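ATP-dependent Clp protease proteolytic subunit (Listeria monocytogenes, PDB 4JCQ) probably degrades misfolded proteins as the proteolytic core of an ATP-dependent Clp machine, with a catalytic triad found in an inactive state. Local coordinates at residues H[24-29]-H[53-58]; H[44-49]-H[77-82]; H[68-73]-H[94-99]; H[88-93]-H[112-117]; H[106-111]-H[181-186]. One frame throughout, in Å; residues are numbered along the deposited sequence.

Contact 1 (H[24-29]-H[53-58]); sequences VLIYGE and ITIFIN
The Tyr27 ring carries Asn58 CB over one face, 4.0 Å above its plane and displaced toward the rim, a CH-pi contact. At the edge of the ring, in its plane, lies the backbone oxygen of Phe56, with Tyr27 CE2 3.6 Å from Phe56 O. Ring and Asn58 amide are turned 47° against each other. The two ends of the amide, like Tyr27 OH, bond to a neighbouring subunit, at Thr69, Gln32 and Ser39 among others. The Phe56 ring is approached obliquely by Leu25, whose CD2 rests 3.9 Å from Phe56 CD1; these two side chains run alongside each other. The sheet face with Val24, Ile26, Ile55 and Ile57 is aliphatic, as suits a buried layer. There Ile26 CG1 lies anti to the carbonyl carbon (chi1 -59°), which lets CD1 reach Ile55 CG2 at 3.6 Å. Between the faces five backbone bonds join the parallel strands, among them the nearly straight Ile26 N to Phe56 O bond of 2.8 Å. The last one uses Gly28 N, at backbone angles where a CB would press on the carbonyl of Tyr27. The pair forms the two strands of a beta-alpha-beta unit: helix 32-48 covers the aliphatic face together with Ile96 of helix 92-97, and strand 81-86 continues the sheet beyond 53-58.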
# COMPACT_ATOMS: atom_id res chain seq x y z
N VAL H 24 -23.26 8.92 -4.99
CA VAL H 24 -22.11 9.25 -4.16
C VAL H 24 -22.40 8.82 -2.72
O VAL H 24 -23.48 9.09 -2.19
CB VAL H 24 -21.79 10.76 -4.21
CG1 VAL H 24 -20.64 11.12 -3.28
CG2 VAL H 24 -21.46 11.19 -5.64
N LEU H 25 -21.44 8.13 -2.11
CA LEU H 25 -21.58 7.71 -0.72
C LEU H 25 -20.71 8.59 0.18
O LEU H 25 -19.51 8.73 -0.05
CB LEU H 25 -21.21 6.23 -0.54
CG LEU H 25 -21.92 5.18 -1.40
CD1 LEU H 25 -21.48 3.79 -0.96
CD2 LEU H 25 -23.44 5.29 -1.34
N ILE H 26 -21.35 9.18 1.19
CA ILE H 26 -20.64 9.95 2.21
C ILE H 26 -20.82 9.23 3.54
O ILE H 26 -21.77 9.47 4.28
CB ILE H 26 -21.13 11.42 2.27
CG1 ILE H 26 -20.92 12.11 0.92
CG2 ILE H 26 -20.41 12.19 3.37
CD1 ILE H 26 -21.44 13.54 0.85
N TYR H 27 -19.90 8.30 3.82
CA TYR H 27 -19.94 7.46 5.01
C TYR H 27 -18.73 7.76 5.88
O TYR H 27 -17.59 7.79 5.39
CB TYR H 27 -19.93 5.97 4.63
CG TYR H 27 -21.19 5.39 4.00
CD1 TYR H 27 -21.44 4.02 4.06
CD2 TYR H 27 -22.13 6.20 3.34
CE1 TYR H 27 -22.58 3.47 3.49
CE2 TYR H 27 -23.27 5.65 2.76
CZ TYR H 27 -23.49 4.29 2.84
OH TYR H 27 -24.61 3.74 2.27
N GLY H 28 -18.96 8.00 7.17
CA GLY H 28 -17.88 8.20 8.13
C GLY H 28 -17.57 9.66 8.41
O GLY H 28 -18.37 10.54 8.12
N GLU H 29 -16.38 9.90 8.96
CA GLU H 29 -15.96 11.24 9.40
C GLU H 29 -15.85 12.23 8.24
O GLU H 29 -15.30 11.91 7.18
CB GLU H 29 -14.63 11.16 10.16
CG GLU H 29 -14.11 12.49 10.67
CD GLU H 29 -12.77 12.37 11.36
OE1 GLU H 29 -11.75 12.79 10.77
OE2 GLU H 29 -12.72 11.85 12.50
N ILE H 53 -28.13 13.60 -9.27
CA ILE H 53 -27.17 12.81 -8.50
C ILE H 53 -27.80 12.45 -7.15
O ILE H 53 -28.44 13.29 -6.52
CB ILE H 53 -25.84 13.57 -8.29
CG1 ILE H 53 -25.17 13.86 -9.64
CG2 ILE H 53 -24.89 12.79 -7.39
CD1 ILE H 53 -24.07 14.90 -9.59
N THR H 54 -27.62 11.20 -6.72
CA THR H 54 -28.10 10.75 -5.42
C THR H 54 -26.93 10.57 -4.45
O THR H 54 -25.95 9.90 -4.78
CB THR H 54 -28.90 9.44 -5.54
OG1 THR H 54 -29.93 9.59 -6.53
CG2 THR H 54 -29.55 9.06 -4.20
N ILE H 55 -27.04 11.18 -3.27
CA ILE H 55 -26.02 11.04 -2.24
C ILE H 55 -26.60 10.32 -1.02
O ILE H 55 -27.59 10.78 -0.44
CB ILE H 55 -25.43 12.40 -1.81
CG1 ILE H 55 -24.83 13.14 -3.02
CG2 ILE H 55 -24.37 12.21 -0.73
CD1 ILE H 55 -24.24 14.50 -2.70
N PHE H 56 -26.00 9.20 -0.65
CA PHE H 56 -26.33 8.50 0.60
C PHE H 56 -25.37 8.96 1.69
O PHE H 56 -24.15 8.87 1.53
CB PHE H 56 -26.24 6.98 0.42
CG PHE H 56 -27.31 6.40 -0.47
CD1 PHE H 56 -27.13 6.33 -1.84
CD2 PHE H 56 -28.50 5.91 0.07
CE1 PHE H 56 -28.11 5.80 -2.67
CE2 PHE H 56 -29.48 5.38 -0.74
CZ PHE H 56 -29.29 5.32 -2.12
N ILE H 57 -25.93 9.47 2.79
CA ILE H 57 -25.12 10.03 3.88
C ILE H 57 -25.31 9.25 5.18
O ILE H 57 -26.42 9.14 5.70
CB ILE H 57 -25.44 11.53 4.14
CG1 ILE H 57 -25.30 12.35 2.85
CG2 ILE H 57 -24.54 12.09 5.23
CD1 ILE H 57 -26.00 13.69 2.89
N ASN H 58 -24.20 8.70 5.67
CA ASN H 58 -24.12 8.09 6.99
C ASN H 58 -22.91 8.69 7.69
O ASN H 58 -21.78 8.24 7.50
CB ASN H 58 -23.97 6.56 6.87
CG ASN H 58 -23.91 5.85 8.22
OD1 ASN H 58 -23.46 6.41 9.22
ND2 ASN H 58 -24.36 4.60 8.25

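Contact 2 (H[44-49]-H[77-82]); sequences LLESIS and IKPTVK
Glu46 reaches from the last turn of its helix to Lys78, and its carboxylate supplies the polar part of the contact. Lys78 N donates to Glu46 OE2 over 3.0 Å with an N-H...O angle of 160°, meeting the oxygen from above the carboxylate plane. With CG anti to the backbone N (chi1 178°), the extended chain carries the carboxylate to Lys78 N. Van der Waals contacts line the same path. Glu46 CG packs carbon on carbon 3.7 Å from Pro79 CD, the two side chains meeting at about a right angle, and farther out the Ile77 methyl touches the carboxylate, its CG2 3.6 Å from Glu46 OE1. Pro79 also touches the residue that follows the helix, where its CG is 3.7 Å from Ser49 O; its compact ring, which has no N-H to satisfy, suits this place against the helix. As for charge, Lys78 NZ is 5.5 Å from Glu46 OE2, of opposite sign but not in contact. The same OE2 has a true ionic partner, Arg186 of a neighbouring subunit. One carboxylate oxygen therefore serves the loop after helix 64-76 and the adjoining subunit together, and this gathering of an N-H, an arginine and a nearby lysine would be expected to stabilise the negative charge of Glu46.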
# COMPACT_ATOMS: atom_id res chain seq x y z
N LEU H 44 -16.83 15.18 -11.56
CA LEU H 44 -16.78 14.17 -12.60
C LEU H 44 -18.19 13.87 -13.14
O LEU H 44 -18.40 13.83 -14.35
CB LEU H 44 -16.10 12.89 -12.08
CG LEU H 44 -15.74 11.69 -12.97
CD1 LEU H 44 -16.85 10.65 -12.97
CD2 LEU H 44 -15.34 12.07 -14.39
N LEU H 45 -19.15 13.69 -12.23
CA LEU H 45 -20.54 13.42 -12.60
C LEU H 45 -21.18 14.60 -13.33
O LEU H 45 -21.97 14.41 -14.26
CB LEU H 45 -21.37 13.02 -11.38
CG LEU H 45 -21.10 11.64 -10.75
CD1 LEU H 45 -21.76 11.53 -9.39
CD2 LEU H 45 -21.54 10.51 -11.67
N GLU H 46 -20.84 15.81 -12.90
CA GLU H 46 -21.31 17.04 -13.55
C GLU H 46 -20.82 17.13 -14.99
O GLU H 46 -21.58 17.51 -15.89
CB GLU H 46 -20.87 18.28 -12.76
CG GLU H 46 -21.27 19.59 -13.41
CD GLU H 46 -20.72 20.81 -12.69
OE1 GLU H 46 -19.57 20.77 -12.21
OE2 GLU H 46 -21.45 21.82 -12.63
N SER H 47 -19.55 16.78 -15.22
CA SER H 47 -18.95 16.85 -16.55
C SER H 47 -19.54 15.83 -17.53
O SER H 47 -19.51 16.05 -18.74
CB SER H 47 -17.43 16.67 -16.46
OG SER H 47 -17.08 15.34 -16.12
N ILE H 48 -20.09 14.74 -17.00
CA ILE H 48 -20.70 13.70 -17.82
C ILE H 48 -22.08 14.12 -18.33
O ILE H 48 -22.34 14.07 -19.53
CB ILE H 48 -20.75 12.34 -17.08
CG1 ILE H 48 -19.32 11.81 -16.87
CG2 ILE H 48 -21.58 11.32 -17.85
CD1 ILE H 48 -19.21 10.70 -15.84
N SER H 49 -22.96 14.53 -17.41
CA SER H 49 -24.30 14.99 -17.78
C SER H 49 -24.92 15.90 -16.71
O SER H 49 -24.38 16.06 -15.62
CB SER H 49 -25.23 13.80 -18.06
OG SER H 49 -25.56 13.11 -16.86
N ILE H 77 -22.60 22.73 -8.27
CA ILE H 77 -22.73 21.95 -9.50
C ILE H 77 -24.12 22.09 -10.13
O ILE H 77 -25.10 22.35 -9.43
CB ILE H 77 -22.37 20.46 -9.30
CG1 ILE H 77 -23.27 19.80 -8.24
CG2 ILE H 77 -20.89 20.32 -8.93
CD1 ILE H 77 -23.18 18.29 -8.18
N LYS H 78 -24.19 21.93 -11.45
CA LYS H 78 -25.45 22.08 -12.18
C LYS H 78 -26.50 20.99 -11.91
O LYS H 78 -27.67 21.32 -11.75
CB LYS H 78 -25.20 22.25 -13.69
CG LYS H 78 -25.03 23.70 -14.12
CD LYS H 78 -24.79 23.84 -15.62
CE LYS H 78 -23.32 23.75 -15.96
NZ LYS H 78 -23.06 24.04 -17.40
N PRO H 79 -26.09 19.70 -11.86
CA PRO H 79 -27.08 18.65 -11.59
C PRO H 79 -27.82 18.83 -10.27
O PRO H 79 -27.24 19.30 -9.28
CB PRO H 79 -26.23 17.38 -11.55
CG PRO H 79 -25.04 17.69 -12.38
CD PRO H 79 -24.75 19.13 -12.10
N THR H 80 -29.10 18.45 -10.26
CA THR H 80 -29.90 18.44 -9.04
C THR H 80 -29.43 17.30 -8.14
O THR H 80 -29.26 16.17 -8.60
CB THR H 80 -31.40 18.27 -9.37
OG1 THR H 80 -31.84 19.37 -10.18
CG2 THR H 80 -32.24 18.23 -8.09
N VAL H 81 -29.22 17.61 -6.87
CA VAL H 81 -28.72 16.63 -5.91
C VAL H 81 -29.83 16.17 -4.96
O VAL H 81 -30.46 16.99 -4.29
CB VAL H 81 -27.51 17.16 -5.12
CG1 VAL H 81 -27.11 16.20 -4.00
CG2 VAL H 81 -26.32 17.41 -6.05
N LYS H 82 -30.05 14.86 -4.93
CA LYS H 82 -30.95 14.25 -3.95
C LYS H 82 -30.11 13.63 -2.84
O LYS H 82 -29.08 13.01 -3.10
CB LYS H 82 -31.81 13.17 -4.61
CG LYS H 82 -32.84 13.69 -5.60
CD LYS H 82 -33.57 12.54 -6.27
CE LYS H 82 -34.76 13.02 -7.08
NZ LYS H 82 -34.36 13.83 -8.27

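Contact 3 (H[68-73]-H[94-99]); sequences DTIHDM and ITIYLA
Ile70 and Ile96 form the tightly packed side of this contact. They cross obliquely, like branch meeting like branch, with Ile70 CG2 3.7 Å from Ile96 CG2 and Ile70 CD1 3.8 Å from Ile96 CD1; two branched aliphatic side chains suit a buried helix-helix contact. Ala99 continues the close packing: a side chain of one carbon lets its CB come 3.5 Å from His71 O. On the other side the contact is polar and holds water. The His71 ring, with CG anti to the backbone N (chi1 171°), is turned toward 94-99 and meets Thr95 O at its edge, CD2 to O 3.1 Å. A water joins His71 NE2 to Leu98 O, to which it donates, over 2.8 Å each. The other ring nitrogen, ND1, donates to Asp72 OD2, which fixes the ring's rotation. Around the pair, Leu146 of helix 133-151 covers His71 and Thr95, Leu34 of helix 32-48 touches Ile70, and a neighbouring subunit bonds Asp72 through Asn110.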
# COMPACT_ATOMS: atom_id res chain seq x y z
N ASP H 68 -18.45 22.44 5.09
CA ASP H 68 -18.76 23.64 4.32
C ASP H 68 -18.47 23.47 2.83
O ASP H 68 -19.27 23.88 1.99
CB ASP H 68 -18.00 24.85 4.88
CG ASP H 68 -18.55 25.34 6.21
OD1 ASP H 68 -17.78 25.96 6.98
OD2 ASP H 68 -19.74 25.10 6.50
N THR H 69 -17.32 22.87 2.52
CA THR H 69 -16.92 22.61 1.14
C THR H 69 -17.90 21.67 0.43
O THR H 69 -18.36 21.97 -0.67
CB THR H 69 -15.48 22.07 1.05
OG1 THR H 69 -14.56 23.12 1.39
CG2 THR H 69 -15.15 21.59 -0.36
N ILE H 70 -18.24 20.55 1.08
CA ILE H 70 -19.17 19.58 0.49
C ILE H 70 -20.56 20.20 0.31
O ILE H 70 -21.17 20.04 -0.75
CB ILE H 70 -19.24 18.28 1.32
CG1 ILE H 70 -17.87 17.59 1.35
CG2 ILE H 70 -20.28 17.33 0.73
CD1 ILE H 70 -17.72 16.53 2.43
N HIS H 71 -21.04 20.91 1.33
CA HIS H 71 -22.30 21.65 1.25
C HIS H 71 -22.33 22.56 0.05
O HIS H 71 -23.28 22.51 -0.75
CB HIS H 71 -22.53 22.45 2.53
CG HIS H 71 -23.70 23.41 2.46
ND1 HIS H 71 -23.61 24.62 1.86
CD2 HIS H 71 -25.00 23.32 2.96
CE1 HIS H 71 -24.79 25.26 1.96
NE2 HIS H 71 -25.64 24.46 2.63
N ASP H 72 -21.30 23.39 -0.09
CA ASP H 72 -21.23 24.38 -1.17
C ASP H 72 -21.03 23.75 -2.55
O ASP H 72 -21.56 24.25 -3.53
CB ASP H 72 -20.15 25.42 -0.88
CG ASP H 72 -20.57 26.43 0.18
OD1 ASP H 72 -19.77 27.33 0.50
OD2 ASP H 72 -21.70 26.32 0.71
N MET H 73 -20.28 22.66 -2.61
CA MET H 73 -20.06 21.94 -3.88
C MET H 73 -21.36 21.32 -4.40
O MET H 73 -21.59 21.30 -5.61
CB MET H 73 -18.97 20.87 -3.74
CG MET H 73 -17.55 21.41 -3.71
SD MET H 73 -17.05 22.41 -5.14
CE MET H 73 -17.39 21.29 -6.49
N ILE H 94 -25.18 16.91 9.03
CA ILE H 94 -26.46 17.61 8.88
C ILE H 94 -26.33 18.81 7.93
O ILE H 94 -27.21 19.05 7.10
CB ILE H 94 -27.02 18.05 10.26
CG1 ILE H 94 -27.77 16.89 10.93
CG2 ILE H 94 -27.91 19.29 10.15
CD1 ILE H 94 -29.15 16.61 10.36
N THR H 95 -25.23 19.54 8.06
CA THR H 95 -24.95 20.69 7.20
C THR H 95 -24.89 20.26 5.73
O THR H 95 -25.47 20.91 4.86
CB THR H 95 -23.64 21.38 7.62
OG1 THR H 95 -23.74 21.76 9.00
CG2 THR H 95 -23.38 22.64 6.78
N ILE H 96 -24.21 19.14 5.47
CA ILE H 96 -24.14 18.56 4.13
C ILE H 96 -25.52 18.12 3.64
O ILE H 96 -25.93 18.45 2.53
CB ILE H 96 -23.16 17.36 4.09
CG1 ILE H 96 -21.72 17.86 4.27
CG2 ILE H 96 -23.30 16.58 2.79
CD1 ILE H 96 -20.74 16.78 4.67
N TYR H 97 -26.23 17.38 4.49
CA TYR H 97 -27.58 16.88 4.18
C TYR H 97 -28.51 18.01 3.75
O TYR H 97 -29.27 17.87 2.78
CB TYR H 97 -28.15 16.13 5.39
CG TYR H 97 -29.50 15.49 5.15
CD1 TYR H 97 -29.60 14.19 4.65
CD2 TYR H 97 -30.67 16.18 5.44
CE1 TYR H 97 -30.84 13.60 4.43
CE2 TYR H 97 -31.92 15.60 5.22
CZ TYR H 97 -31.99 14.32 4.72
OH TYR H 97 -33.23 13.75 4.51
N LEU H 98 -28.43 19.14 4.46
CA LEU H 98 -29.31 20.28 4.22
C LEU H 98 -28.93 21.13 3.00
O LEU H 98 -29.61 22.12 2.71
CB LEU H 98 -29.41 21.15 5.48
CG LEU H 98 -30.12 20.54 6.70
CD1 LEU H 98 -30.01 21.47 7.89
CD2 LEU H 98 -31.58 20.21 6.40
N ALA H 99 -27.87 20.75 2.29
CA ALA H 99 -27.48 21.42 1.05
C ALA H 99 -28.49 21.18 -0.07
O ALA H 99 -28.66 22.02 -0.96
CB ALA H 99 -26.09 20.99 0.61
O HOH W 1 -28.39 24.69 2.77

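Contact 4 (H[88-93]-H[112-117]); sequences WVASAG and RYMIHQ
Arg112 can be followed outward along Trp88, beside which it lies, both side chains pointing the same way. At CB a chi1 of 45° sets CG between the backbone N and the carbonyl carbon, 4.1 Å from Trp88 CB; the chain then runs extended to NE, which comes near Trp88 CE3, and at the tip NH1 rests 3.6 Å from both CE3 and CZ3 of Trp88. Guanidinium and indole planes are 28° apart, but the approach is oblique. Trp167 gives Arg112 a cation-pi partner. On the other face of this short parallel sheet Val89 CB packs against Tyr113 CD1 at 3.7 Å, while Ala90, small enough to let Met114 close in, sits on the tryptophan side. Three backbone bonds tie the strands, the last from Ser91 N to Met114 O. Ser91, the predicted nucleophile, then leaves the strand with a positive phi of 57° just before helix 92-97. Its OG donates to His116 O over 2.7 Å, and Gln117 NE2, bent back at chi2, bonds Ser91 O at 3.2 Å from above the carbonyl plane. Yet Ser91 OG lies 6.3 Å from His116 NE2, the nitrogen that faces the serine in a working triad; His116 ND1, nearer at 4.2 Å, is not bonded to OG either. The predicted catalytic pair is out of alignment, consistent with an inactive triad.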
# COMPACT_ATOMS: atom_id res chain seq x y z
N TRP H 88 -27.00 7.24 10.65
CA TRP H 88 -27.10 8.53 11.34
C TRP H 88 -26.60 9.68 10.52
O TRP H 88 -25.78 9.51 9.62
CB TRP H 88 -26.46 8.51 12.74
CG TRP H 88 -24.99 8.15 12.83
CD1 TRP H 88 -24.07 8.03 11.79
CD2 TRP H 88 -24.21 7.91 14.06
NE1 TRP H 88 -22.82 7.72 12.28
CE2 TRP H 88 -22.84 7.63 13.63
CE3 TRP H 88 -24.51 7.89 15.42
CZ2 TRP H 88 -21.83 7.35 14.53
CZ3 TRP H 88 -23.48 7.60 16.32
CH2 TRP H 88 -22.17 7.34 15.89
N VAL H 89 -27.14 10.86 10.81
CA VAL H 89 -26.74 12.10 10.16
C VAL H 89 -26.66 13.15 11.26
O VAL H 89 -27.68 13.54 11.83
CB VAL H 89 -27.74 12.56 9.08
CG1 VAL H 89 -27.26 13.83 8.39
CG2 VAL H 89 -27.98 11.46 8.04
N ALA H 90 -25.44 13.60 11.57
CA ALA H 90 -25.24 14.52 12.69
C ALA H 90 -24.21 15.60 12.39
O ALA H 90 -23.26 15.39 11.63
CB ALA H 90 -24.84 13.75 13.94
N SER H 91 -24.42 16.77 13.02
CA SER H 91 -23.44 17.86 13.03
C SER H 91 -23.04 18.32 11.63
O SER H 91 -23.90 18.79 10.87
CB SER H 91 -22.22 17.47 13.88
OG SER H 91 -22.64 17.06 15.18
N ALA H 92 -21.76 18.19 11.27
CA ALA H 92 -21.30 18.57 9.92
C ALA H 92 -22.01 17.75 8.84
O ALA H 92 -22.19 18.22 7.72
CB ALA H 92 -19.79 18.42 9.81
N GLY H 93 -22.41 16.53 9.19
CA GLY H 93 -23.21 15.68 8.31
C GLY H 93 -24.59 16.26 8.02
O GLY H 93 -25.11 16.12 6.91
N ARG H 112 -31.17 8.12 12.58
CA ARG H 112 -31.39 9.18 13.56
C ARG H 112 -30.60 10.44 13.18
O ARG H 112 -29.58 10.36 12.50
CB ARG H 112 -31.06 8.72 14.99
CG ARG H 112 -29.77 7.93 15.14
CD ARG H 112 -29.50 7.63 16.60
NE ARG H 112 -28.23 6.92 16.79
CZ ARG H 112 -27.54 6.90 17.93
NH1 ARG H 112 -26.40 6.23 18.01
NH2 ARG H 112 -27.98 7.57 18.99
N TYR H 113 -31.11 11.59 13.61
CA TYR H 113 -30.59 12.90 13.22
C TYR H 113 -30.27 13.75 14.44
O TYR H 113 -31.02 13.74 15.42
CB TYR H 113 -31.61 13.62 12.32
CG TYR H 113 -31.82 12.96 10.98
CD1 TYR H 113 -31.20 13.47 9.83
CD2 TYR H 113 -32.62 11.83 10.85
CE1 TYR H 113 -31.38 12.86 8.60
CE2 TYR H 113 -32.80 11.21 9.62
CZ TYR H 113 -32.17 11.74 8.50
OH TYR H 113 -32.34 11.13 7.28
N MET H 114 -29.17 14.50 14.37
CA MET H 114 -28.81 15.43 15.44
C MET H 114 -28.17 16.69 14.86
O MET H 114 -27.17 16.61 14.16
CB MET H 114 -27.86 14.77 16.45
CG MET H 114 -27.50 15.67 17.63
SD MET H 114 -26.50 14.85 18.89
CE MET H 114 -24.93 14.66 18.04
N ILE H 115 -28.75 17.85 15.16
CA ILE H 115 -28.24 19.10 14.59
C ILE H 115 -27.18 19.80 15.46
O ILE H 115 -26.66 20.85 15.07
CB ILE H 115 -29.36 20.10 14.19
CG1 ILE H 115 -30.03 20.72 15.42
CG2 ILE H 115 -30.36 19.43 13.25
CD1 ILE H 115 -30.74 22.02 15.11
N HIS H 116 -26.85 19.21 16.61
CA HIS H 116 -25.77 19.71 17.46
C HIS H 116 -24.55 20.03 16.66
O HIS H 116 -24.12 19.23 15.83
CB HIS H 116 -25.40 18.69 18.53
CG HIS H 116 -24.20 19.08 19.36
ND1 HIS H 116 -22.97 18.57 19.13
CD2 HIS H 116 -24.07 19.96 20.42
CE1 HIS H 116 -22.10 19.10 20.01
NE2 HIS H 116 -22.77 19.95 20.80
N GLN H 117 -23.98 21.21 16.90
CA GLN H 117 -22.74 21.60 16.24
C GLN H 117 -21.66 21.82 17.29
O GLN H 117 -21.90 22.49 18.30
CB GLN H 117 -22.94 22.87 15.40
CG GLN H 117 -24.06 22.79 14.36
CD GLN H 117 -23.80 21.76 13.26
OE1 GLN H 117 -22.66 21.54 12.85
NE2 GLN H 117 -24.87 21.13 12.78

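Contact 5 (H[106-111]-H[181-186]); sequences FSLPNT and EIIENR
Phe106 lies along the side chain of Glu181, both pointing the same way from paired strands. The ring's CD2 is 3.9 Å from Glu181 CB and its CE2 is 3.5 Å from Glu181 OE2; ring and carboxylate planes stand 52° apart. The extended glutamate chain offers its CB to the ring, with the carboxylate reaching CE2, and carries its charge toward Lys190, a long, weak ion pair. Ile183 CG2 adds packing against Phe106 CD2 at 4.0 Å, and its CG1 approaches Leu108 CD1. Two backbone bonds make the parallel ladder: Ser107 N to Glu181 O at 3.0 Å, and Ile183 N to Ser107 O at 2.9 Å. The next donor position is taken by Pro109, which has no N-H; instead its CD sits 3.3 Å from Ile183 O. Just before it, Leu108 O accepts from Ser107 OG and Thr111 OG1, which come from opposite faces of its plane, and Ser107 OG also bonds Tyr113 OH. Proline thus ends the pairing, while two hydroxyls on one carbonyl brace the corner where the chain turns into its next sheet.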
# COMPACT_ATOMS: atom_id res chain seq x y z
N PHE H 106 -34.41 12.92 1.47
CA PHE H 106 -35.04 11.64 1.81
C PHE H 106 -34.34 10.97 2.99
O PHE H 106 -33.22 11.33 3.35
CB PHE H 106 -35.02 10.70 0.60
CG PHE H 106 -35.72 11.24 -0.61
CD1 PHE H 106 -35.05 12.04 -1.53
CD2 PHE H 106 -37.06 10.94 -0.85
CE1 PHE H 106 -35.70 12.54 -2.65
CE2 PHE H 106 -37.71 11.43 -1.97
CZ PHE H 106 -37.03 12.23 -2.87
N SER H 107 -35.01 9.99 3.58
CA SER H 107 -34.40 9.17 4.62
C SER H 107 -34.83 7.71 4.53
O SER H 107 -36.00 7.41 4.27
CB SER H 107 -34.74 9.71 6.00
OG SER H 107 -34.03 9.00 7.00
N LEU H 108 -33.87 6.82 4.76
CA LEU H 108 -34.17 5.42 5.02
C LEU H 108 -34.72 5.31 6.45
O LEU H 108 -34.42 6.16 7.29
CB LEU H 108 -32.91 4.57 4.80
CG LEU H 108 -32.69 3.90 3.43
CD1 LEU H 108 -33.42 4.56 2.27
CD2 LEU H 108 -31.20 3.75 3.12
N PRO H 109 -35.53 4.27 6.73
CA PRO H 109 -36.27 4.21 8.00
C PRO H 109 -35.40 4.17 9.27
O PRO H 109 -35.74 4.82 10.26
CB PRO H 109 -37.08 2.91 7.88
CG PRO H 109 -37.18 2.66 6.41
CD PRO H 109 -35.86 3.13 5.86
N ASN H 110 -34.30 3.42 9.23
CA ASN H 110 -33.46 3.26 10.41
C ASN H 110 -32.32 4.28 10.46
O ASN H 110 -31.15 3.95 10.25
CB ASN H 110 -32.95 1.82 10.51
CG ASN H 110 -34.05 0.84 10.84
OD1 ASN H 110 -34.51 0.77 11.98
ND2 ASN H 110 -34.50 0.08 9.85
N THR H 111 -32.71 5.52 10.74
CA THR H 111 -31.79 6.65 10.75
C THR H 111 -32.18 7.59 11.88
O THR H 111 -33.36 7.83 12.13
CB THR H 111 -31.84 7.43 9.42
OG1 THR H 111 -31.78 6.51 8.32
CG2 THR H 111 -30.68 8.42 9.30
N GLU H 181 -39.21 13.24 3.10
CA GLU H 181 -39.89 11.99 2.80
C GLU H 181 -39.11 10.78 3.31
O GLU H 181 -37.91 10.66 3.07
CB GLU H 181 -40.13 11.87 1.29
CG GLU H 181 -41.11 10.78 0.88
CD GLU H 181 -41.38 10.76 -0.62
OE1 GLU H 181 -41.84 9.71 -1.12
OE2 GLU H 181 -41.12 11.77 -1.30
N ILE H 182 -39.80 9.90 4.02
CA ILE H 182 -39.21 8.64 4.48
C ILE H 182 -39.53 7.55 3.45
O ILE H 182 -40.69 7.33 3.11
CB ILE H 182 -39.73 8.24 5.88
CG1 ILE H 182 -39.47 9.36 6.89
CG2 ILE H 182 -39.09 6.93 6.34
CD1 ILE H 182 -40.26 9.24 8.18
N ILE H 183 -38.48 6.90 2.96
CA ILE H 183 -38.63 5.87 1.92
C ILE H 183 -38.02 4.53 2.36
O ILE H 183 -37.02 4.49 3.07
CB ILE H 183 -38.03 6.32 0.57
CG1 ILE H 183 -36.57 6.77 0.73
CG2 ILE H 183 -38.88 7.42 -0.05
CD1 ILE H 183 -35.79 6.89 -0.56
N GLU H 184 -38.65 3.44 1.92
CA GLU H 184 -38.17 2.10 2.22
C GLU H 184 -37.68 1.39 0.96
O GLU H 184 -36.77 0.56 1.03
CB GLU H 184 -39.29 1.28 2.89
CG GLU H 184 -38.81 0.01 3.58
CD GLU H 184 -39.95 -0.86 4.08
OE1 GLU H 184 -39.83 -2.10 4.00
OE2 GLU H 184 -40.97 -0.31 4.55
N ASN H 185 -38.28 1.72 -0.18
CA ASN H 185 -37.98 1.08 -1.46
C ASN H 185 -37.57 2.07 -2.55
O ASN H 185 -37.62 3.29 -2.35
CB ASN H 185 -39.18 0.25 -1.93
CG ASN H 185 -39.55 -0.86 -0.96
OD1 ASN H 185 -40.64 -0.86 -0.39
ND2 ASN H 185 -38.64 -1.81 -0.76
N ARG H 186 -37.16 1.53 -3.70
CA ARG H 186 -36.72 2.32 -4.85
C ARG H 186 -37.78 3.25 -5.43
O ARG H 186 -37.47 4.37 -5.83
CB ARG H 186 -36.19 1.40 -5.95
CG ARG H 186 -34.69 1.21 -5.94
CD ARG H 186 -33.98 2.39 -6.58
NE ARG H 186 -32.53 2.24 -6.53
CZ ARG H 186 -31.65 3.23 -6.70
NH1 ARG H 186 -32.07 4.47 -6.95
NH2 ARG H 186 -30.35 2.98 -6.63

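Contacts 1, 2 and 5 follow one another across the main parallel sheet. Lys82 of contact 2 pairs with 53-58 of contact 1, its O lying 2.7 Å from Ile55 N, and also packs on Phe106 of contact 5. Contact 3 sits about 11 Å from contact 1, between centres; its Tyr97 OH also bonds Phe106 O at 2.7 Å. Contact 4 holds the predicted active-site residues and shares helix 92-97 with contact 3, where the Thr95 side chain is about 7 Å from that of Ser91. Contact 2 is farthest from the site, about 25 Å from contact 4 between centres. Contacts 2 and 5 of adjoining subunits meet through Glu46 and Arg186.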